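Local coordinates for cobalamin biosynthesis protein CobN (Mycobacterium tuberculosis, PDB 7C6O) that probably inserts cobalt into the corrin ring during cobalamin biosynthesis, as the large catalytic subunit of an ATP-dependent cobaltochelatase, at residues 156-161 and 165-170; 670-673 and 677-680; 1066-1069 and 1073-1076. One frame throughout, in Å; residues are numbered along the deposited sequence.

Contact 1. Residues 156-161 and 165-170; sequences LCDTVL and FGFTPP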
loop_
_atom_site.group_PDB
_atom_site.type_symbol
_atom_site.label_atom_id
_atom_site.label_comp_id
_atom_site.label_asym_id
_atom_site.label_seq_id
_atom_site.Cartn_x
_atom_site.Cartn_y
_atom_site.Cartn_z
ATOM N N LEU A 156 28.948 14.546 -45.705
ATOM C CA LEU A 156 30.221 13.837 -45.735
ATOM C C LEU A 156 30.526 13.298 -47.125
ATOM O O LEU A 156 31.667 13.385 -47.593
ATOM C CB LEU A 156 30.214 12.707 -44.712
ATOM C CG LEU A 156 30.217 13.185 -43.263
ATOM C CD1 LEU A 156 30.049 12.002 -42.337
ATOM C CD2 LEU A 156 31.506 13.936 -42.973
ATOM N N CYS A 157 29.519 12.738 -47.799
ATOM C CA CYS A 157 29.727 12.227 -49.149
ATOM C C CYS A 157 30.164 13.338 -50.097
ATOM O O CYS A 157 31.163 13.199 -50.815
ATOM C CB CYS A 157 28.451 11.555 -49.656
ATOM S SG CYS A 157 28.095 9.968 -48.882
ATOM N N ASP A 158 29.432 14.455 -50.111
ATOM C CA ASP A 158 29.769 15.545 -51.024
ATOM C C ASP A 158 31.116 16.168 -50.680
ATOM O O ASP A 158 31.872 16.559 -51.577
ATOM C CB ASP A 158 28.676 16.613 -51.006
ATOM C CG ASP A 158 27.395 16.155 -51.674
ATOM O OD1 ASP A 158 27.304 14.963 -52.045
ATOM O OD2 ASP A 158 26.480 16.993 -51.830
ATOM N N THR A 159 31.432 16.276 -49.388
ATOM C CA THR A 159 32.673 16.923 -48.981
ATOM C C THR A 159 33.877 16.021 -49.218
ATOM O O THR A 159 34.898 16.467 -49.754
ATOM C CB THR A 159 32.600 17.328 -47.504
ATOM O OG1 THR A 159 31.535 18.265 -47.317
ATOM C CG2 THR A 159 33.914 17.958 -47.055
ATOM N N VAL A 160 33.775 14.753 -48.824
ATOM C CA VAL A 160 34.914 13.842 -48.865
ATOM C C VAL A 160 35.043 13.167 -50.223
ATOM O O VAL A 160 36.139 13.088 -50.784
ATOM C CB VAL A 160 34.797 12.800 -47.730
ATOM C CG1 VAL A 160 35.938 11.795 -47.807
ATOM C CG2 VAL A 160 34.776 13.498 -46.371
ATOM N N LEU A 161 33.940 12.661 -50.773
ATOM C CA LEU A 161 33.977 11.916 -52.024
ATOM C C LEU A 161 33.620 12.762 -53.237
ATOM O O LEU A 161 33.695 12.261 -54.366
ATOM C CB LEU A 161 33.027 10.715 -51.948
ATOM C CG LEU A 161 33.255 9.801 -50.743
ATOM C CD1 LEU A 161 32.135 8.785 -50.630
ATOM C CD2 LEU A 161 34.607 9.113 -50.841
ATOM N N PHE A 165 25.024 15.018 -53.846
ATOM C CA PHE A 165 23.704 14.856 -53.250
ATOM C C PHE A 165 23.098 16.194 -52.848
ATOM O O PHE A 165 21.876 16.364 -52.921
ATOM C CB PHE A 165 23.776 13.939 -52.026
ATOM C CG PHE A 165 24.129 12.517 -52.347
ATOM C CD1 PHE A 165 23.148 11.615 -52.725
ATOM C CD2 PHE A 165 25.438 12.079 -52.257
ATOM C CE1 PHE A 165 23.470 10.303 -53.018
ATOM C CE2 PHE A 165 25.769 10.769 -52.550
ATOM C CZ PHE A 165 24.783 9.880 -52.930
ATOM N N GLY A 166 23.925 17.147 -52.429
ATOM C CA GLY A 166 23.421 18.365 -51.829
ATOM C C GLY A 166 23.065 18.130 -50.376
ATOM O O GLY A 166 22.689 17.015 -50.000
ATOM N N PHE A 167 23.181 19.161 -49.543
ATOM C CA PHE A 167 22.935 18.995 -48.120
ATOM C C PHE A 167 22.515 20.325 -47.511
ATOM O O PHE A 167 22.840 21.400 -48.019
ATOM C CB PHE A 167 24.174 18.446 -47.395
ATOM C CG PHE A 167 25.418 19.267 -47.606
ATOM C CD1 PHE A 167 25.679 20.375 -46.816
ATOM C CD2 PHE A 167 26.328 18.926 -48.596
ATOM C CE1 PHE A 167 26.819 21.132 -47.009
ATOM C CE2 PHE A 167 27.471 19.678 -48.793
ATOM C CZ PHE A 167 27.718 20.782 -47.998
ATOM N N THR A 168 21.794 20.229 -46.404
ATOM C CA THR A 168 21.325 21.256 -45.490
ATOM C C THR A 168 22.288 21.385 -44.316
ATOM O O THR A 168 22.789 20.373 -43.813
ATOM C CB THR A 168 19.924 20.910 -44.975
ATOM O OG1 THR A 168 19.012 20.859 -46.079
ATOM C CG2 THR A 168 19.431 21.938 -43.966
ATOM N N PRO A 169 22.592 22.604 -43.880
ATOM C CA PRO A 169 23.438 22.784 -42.692
ATOM C C PRO A 169 22.799 22.155 -41.466
ATOM O O PRO A 169 21.598 21.849 -41.474
ATOM C CB PRO A 169 23.527 24.312 -42.552
ATOM C CG PRO A 169 23.262 24.834 -43.923
ATOM C CD PRO A 169 22.280 23.885 -44.540
ATOM N N PRO A 170 23.568 21.941 -40.397
ATOM C CA PRO A 170 22.977 21.399 -39.167
ATOM C C PRO A 170 21.868 22.299 -38.643
ATOM O O PRO A 170 21.961 23.528 -38.696
ATOM C CB PRO A 170 24.164 21.349 -38.195
ATOM C CG PRO A 170 25.377 21.316 -39.071
ATOM C CD PRO A 170 25.024 22.133 -40.277
#
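Asp158, on helix 146-161, takes two successive backbone N-H groups of the chain that turns back past it. Phe165 N donates to Asp158 OD1 at 2.9 Å. It arrives on the syn side, 15° out of the carboxylate plane. Gly166 N donates to Asp158 OD2 at 2.6 Å and meets its syn lone pair. Both bonds are somewhat bent. Asp158 CG stands anti to its carbonyl carbon (chi1 -71°), which turns the carboxylate to the loop. Thr163 also bonds OD1, so that oxygen has two partners and the carboxylate is fixed in rotation. One carboxylate thus ties the exit loop to the helix it has just left.

This is the tight part of the contact. Asp158 OD1 also lies 3.4 Å from Phe165 CD2, at the ring edge, with carboxylate and ring planes only 14° apart. Cys157, which is buried, adds CB at 4.0 Å from Phe165 CD2. Its sulfur makes an oblique sulfur-aromatic contact with the same ring.

The side toward Phe167 is looser and solvent-exposed. Phe167 CD2 comes no nearer than 3.8 Å to Asp158 OD2, again edge-on. Gly166 has a positive phi that suits glycine.

Pro40 and Ala154 also touch Phe165, and Phe155 meets Phe167 edge-to-face. Leu156 packs on strand 84-89 of the four-stranded parallel sheet. After the turn, Pro170 reaches helix 131-143 on the way to strand 176-178.

Contact 2. Residues 670-673 and 677-680; sequences TERP and SFDD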
loop_
_atom_site.group_PDB
_atom_site.type_symbol
_atom_site.label_atom_id
_atom_site.label_comp_id
_atom_site.label_asym_id
_atom_site.label_seq_id
_atom_site.Cartn_x
_atom_site.Cartn_y
_atom_site.Cartn_z
ATOM N N THR A 670 -0.324 -17.721 38.038
ATOM C CA THR A 670 -0.890 -19.042 38.280
ATOM C C THR A 670 -1.144 -19.311 39.756
ATOM O O THR A 670 -1.904 -20.229 40.084
ATOM C CB THR A 670 0.037 -20.126 37.721
ATOM O OG1 THR A 670 1.324 -20.019 38.345
ATOM C CG2 THR A 670 0.191 -19.974 36.215
ATOM N N GLU A 671 -0.529 -18.538 40.645
ATOM C CA GLU A 671 -0.677 -18.735 42.080
ATOM C C GLU A 671 -0.404 -17.409 42.773
ATOM O O GLU A 671 0.105 -16.462 42.166
ATOM C CB GLU A 671 0.273 -19.820 42.596
ATOM C CG GLU A 671 1.739 -19.415 42.538
ATOM C CD GLU A 671 2.672 -20.491 43.059
ATOM O OE1 GLU A 671 2.394 -21.686 42.827
ATOM O OE2 GLU A 671 3.683 -20.139 43.703
ATOM N N ARG A 672 -0.736 -17.358 44.054
ATOM C CA ARG A 672 -0.445 -16.170 44.846
ATOM C C ARG A 672 1.050 -16.095 45.133
ATOM O O ARG A 672 1.647 -17.096 45.545
ATOM C CB ARG A 672 -1.225 -16.187 46.154
ATOM C CG ARG A 672 -1.139 -14.890 46.945
ATOM C CD ARG A 672 -1.737 -15.060 48.325
ATOM N NE ARG A 672 -1.969 -13.786 48.997
ATOM C CZ ARG A 672 -1.059 -13.136 49.715
ATOM N NH1 ARG A 672 -1.369 -11.985 50.293
ATOM N NH2 ARG A 672 0.164 -13.635 49.854
ATOM N N PRO A 673 1.687 -14.945 44.927
ATOM C CA PRO A 673 3.106 -14.825 45.275
ATOM C C PRO A 673 3.311 -14.987 46.772
ATOM O O PRO A 673 2.404 -14.751 47.574
ATOM C CB PRO A 673 3.469 -13.407 44.812
ATOM C CG PRO A 673 2.396 -13.029 43.832
ATOM C CD PRO A 673 1.158 -13.717 44.312
ATOM N N SER A 677 7.509 -11.699 48.202
ATOM C CA SER A 677 7.573 -11.390 46.781
ATOM C C SER A 677 6.335 -10.653 46.291
ATOM O O SER A 677 6.256 -10.319 45.104
ATOM C CB SER A 677 7.768 -12.673 45.964
ATOM O OG SER A 677 9.064 -13.213 46.157
ATOM N N PHE A 678 5.375 -10.379 47.180
ATOM C CA PHE A 678 4.098 -9.810 46.760
ATOM C C PHE A 678 4.255 -8.373 46.272
ATOM O O PHE A 678 3.661 -7.990 45.257
ATOM C CB PHE A 678 3.101 -9.880 47.916
ATOM C CG PHE A 678 1.668 -9.713 47.499
ATOM C CD1 PHE A 678 0.874 -10.821 47.246
ATOM C CD2 PHE A 678 1.111 -8.451 47.371
ATOM C CE1 PHE A 678 -0.447 -10.675 46.865
ATOM C CE2 PHE A 678 -0.210 -8.295 46.994
ATOM C CZ PHE A 678 -0.991 -9.410 46.740
ATOM N N ASP A 679 5.045 -7.563 46.982
ATOM C CA ASP A 679 5.210 -6.165 46.592
ATOM C C ASP A 679 5.945 -6.027 45.266
ATOM O O ASP A 679 5.687 -5.080 44.516
ATOM C CB ASP A 679 5.942 -5.397 47.690
ATOM C CG ASP A 679 5.131 -5.297 48.962
ATOM O OD1 ASP A 679 3.957 -5.726 48.948
ATOM O OD2 ASP A 679 5.664 -4.796 49.974
ATOM N N ASP A 680 6.867 -6.945 44.965
ATOM C CA ASP A 680 7.504 -6.939 43.654
ATOM C C ASP A 680 6.494 -7.257 42.561
ATOM O O ASP A 680 6.555 -6.693 41.462
ATOM C CB ASP A 680 8.660 -7.939 43.622
ATOM C CG ASP A 680 9.446 -7.880 42.326
ATOM O OD1 ASP A 680 9.440 -6.816 41.671
ATOM O OD2 ASP A 680 10.064 -8.901 41.957
#
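Arg672 and Phe678 meet through flat groups. Phe678 CE1 lies over the centre of one face of the guanidinium. The planes are 28° apart, and Arg672 NH1 is 3.8 Å from Phe678 CE1. Arg672 CZ is 3.9 Å from Phe678 CD1. The extended arginine chain carries the guanidinium out to the ring. Phe678 CG is anti to the backbone N (chi1 -163°), which swings the ring back over the preceding loop.

Apolar packing comes from Pro673. Its CD is 4.1 Å from Phe678 CD1. Pro673 and Arg672 both approach near this ring atom, but from opposite sides of the ring plane. Pro673 CB lies 4.1 Å from Phe678 CA and 4.2 Å from Ser677 O. The proline packs against the first turn of helix 675-694.

Polar bonds across the two segments are absent. The charge of Arg672 is met by Glu675, which lies between them in sequence, in a salt bridge from NH2. Trp655 of helix 647-660 makes a cation-pi contact with Arg672 and also touches Pro673 and Phe678. On the next residue, Asp679 pairs with Arg651 of that same helix.

The contact thus joins the loop after helix 663-666 to helix 675-694 by apolar packing and a guanidinium face against Phe678 CE1. With that face resting on carbon, NH2 is left in position for its salt bridge with Glu675.

Contact 3. Residues 1066-1069 and 1073-1076; sequences HDIA and DYFQ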
loop_
_atom_site.group_PDB
_atom_site.type_symbol
_atom_site.label_atom_id
_atom_site.label_comp_id
_atom_site.label_asym_id
_atom_site.label_seq_id
_atom_site.Cartn_x
_atom_site.Cartn_y
_atom_site.Cartn_z
ATOM N N HIS A 1066 -6.047 1.271 15.324
ATOM C CA HIS A 1066 -6.802 0.033 15.447
ATOM C C HIS A 1066 -5.960 -0.963 16.229
ATOM O O HIS A 1066 -4.765 -0.752 16.453
ATOM C CB HIS A 1066 -7.184 -0.537 14.075
ATOM C CG HIS A 1066 -6.014 -1.026 13.280
ATOM N ND1 HIS A 1066 -5.429 -0.282 12.278
ATOM C CD2 HIS A 1066 -5.315 -2.185 13.343
ATOM C CE1 HIS A 1066 -4.425 -0.963 11.756
ATOM N NE2 HIS A 1066 -4.331 -2.119 12.387
ATOM N N ASP A 1067 -6.585 -2.065 16.644
ATOM C CA ASP A 1067 -5.890 -3.082 17.426
ATOM C C ASP A 1067 -6.125 -4.456 16.805
ATOM O O ASP A 1067 -6.788 -4.595 15.773
ATOM C CB ASP A 1067 -6.318 -3.044 18.904
ATOM C CG ASP A 1067 -7.820 -3.168 19.096
ATOM O OD1 ASP A 1067 -8.420 -4.143 18.596
ATOM O OD2 ASP A 1067 -8.400 -2.294 19.780
ATOM N N ILE A 1068 -5.569 -5.487 17.449
ATOM C CA ILE A 1068 -5.576 -6.823 16.859
ATOM C C ILE A 1068 -6.953 -7.464 16.854
ATOM O O ILE A 1068 -7.147 -8.484 16.179
ATOM C CB ILE A 1068 -4.578 -7.756 17.577
ATOM C CG1 ILE A 1068 -4.967 -7.947 19.044
ATOM C CG2 ILE A 1068 -3.167 -7.207 17.460
ATOM C CD1 ILE A 1068 -4.232 -9.096 19.723
ATOM N N ALA A 1069 -7.912 -6.900 17.587
ATOM C CA ALA A 1069 -9.301 -7.332 17.530
ATOM C C ALA A 1069 -10.151 -6.415 16.660
ATOM O O ALA A 1069 -11.376 -6.572 16.624
ATOM C CB ALA A 1069 -9.887 -7.417 18.942
ATOM N N ASP A 1073 -7.027 -9.188 9.691
ATOM C CA ASP A 1073 -5.731 -9.597 9.160
ATOM C C ASP A 1073 -4.816 -10.156 10.242
ATOM O O ASP A 1073 -3.977 -11.017 9.954
ATOM C CB ASP A 1073 -5.069 -8.420 8.447
ATOM C CG ASP A 1073 -5.753 -8.083 7.139
ATOM O OD1 ASP A 1073 -6.032 -9.018 6.356
ATOM O OD2 ASP A 1073 -6.022 -6.889 6.899
ATOM N N TYR A 1074 -4.962 -9.698 11.488
ATOM C CA TYR A 1074 -4.072 -10.179 12.538
ATOM C C TYR A 1074 -4.317 -11.654 12.831
ATOM O O TYR A 1074 -3.379 -12.459 12.818
ATOM C CB TYR A 1074 -4.217 -9.320 13.797
ATOM C CG TYR A 1074 -3.659 -7.930 13.596
ATOM C CD1 TYR A 1074 -2.299 -7.681 13.732
ATOM C CD2 TYR A 1074 -4.486 -6.875 13.235
ATOM C CE1 TYR A 1074 -1.781 -6.415 13.527
ATOM C CE2 TYR A 1074 -3.977 -5.605 13.032
ATOM C CZ TYR A 1074 -2.626 -5.382 13.177
ATOM O OH TYR A 1074 -2.117 -4.120 12.975
ATOM N N PHE A 1075 -5.572 -12.047 13.068
ATOM C CA PHE A 1075 -5.804 -13.458 13.361
ATOM C C PHE A 1075 -5.538 -14.327 12.136
ATOM O O PHE A 1075 -5.111 -15.476 12.281
ATOM C CB PHE A 1075 -7.216 -13.679 13.933
ATOM C CG PHE A 1075 -8.299 -13.916 12.900
ATOM C CD1 PHE A 1075 -8.500 -15.177 12.348
ATOM C CD2 PHE A 1075 -9.155 -12.890 12.533
ATOM C CE1 PHE A 1075 -9.504 -15.395 11.413
ATOM C CE2 PHE A 1075 -10.165 -13.101 11.604
ATOM C CZ PHE A 1075 -10.338 -14.357 11.041
ATOM N N GLN A 1076 -5.746 -13.793 10.931
ATOM C CA GLN A 1076 -5.484 -14.576 9.726
ATOM C C GLN A 1076 -4.006 -14.921 9.601
ATOM O O GLN A 1076 -3.642 -16.085 9.396
ATOM C CB GLN A 1076 -5.946 -13.813 8.487
ATOM C CG GLN A 1076 -7.440 -13.788 8.276
ATOM C CD GLN A 1076 -7.791 -13.474 6.838
ATOM O OE1 GLN A 1076 -7.752 -14.350 5.976
ATOM N NE2 GLN A 1076 -8.124 -12.216 6.569
HETATM O O HOH W 1 -7.648 -10.199 14.145
#
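His1066, in the loop between strand 1056-1061 and helix 1072-1089, meets Tyr1074 of that helix. The strand and helix belong to a beta-alpha-beta unit, since the parallel strand 1094-1099 follows the helix and lies next to 1056-1061 in the sheet. His1066 NE2 and Tyr1074 OH are hydrogen-bonded at 3.0 Å. The hydroxyl lies near the plane of the imidazole, at its edge. The two rings meet rim to rim, with planes at 50°. The imidazole is set by chi1 68°, which puts CG between the backbone N and the carbonyl carbon.

The CB of Asp1067 points away from the helix. Its OD1 accepts from Ala1069 N at 3.0 Å through the anti lone pair, which makes an Asx turn. The same oxygen forms a salt bridge with Arg1122 of helix 1111-1123.

Ile1068 supplies the apolar part. Its CG2 sits over one face of the Tyr1074 ring in a CH-pi contact, 4.1 Å from the centroid and offset toward the rim. Ile1068 CA is 3.8 Å from Tyr1074 CD2. Tyr1074 is thus held at its hydroxyl and on a face. Trp886 meets it edge-to-face, and Tyr1153 of helix 1136-1157 touches both Ile1068 and Tyr1074.

A water bridges the backbones: it donates to Ile1068 O at 2.7 Å and accepts from Phe1075 N at 3.0 Å.

How the contacts relate
All three contacts join a loop to the helix beside it in sequence. In contact 1 the loop follows its helix; in contacts 2 and 3 it precedes it. Contact 1 is a surface contact, its centre about 58 Å from that of the chain. Contact 2 is partly buried but peripheral, about 46 Å between the same centres. Contact 3, about 17 Å out, is the most central, yet also only partly buried. None touches another: the centres of contacts 2 and 3 are about 32 Å apart, and contact 1 lies on the opposite side of the chain's centre. Contact 1 relies on a carboxylate and backbone N-H groups, contact 2 on packing without hydrogen bonds, and contact 3 on a side-chain hydrogen bond, a CH-pi contact and a bridging water.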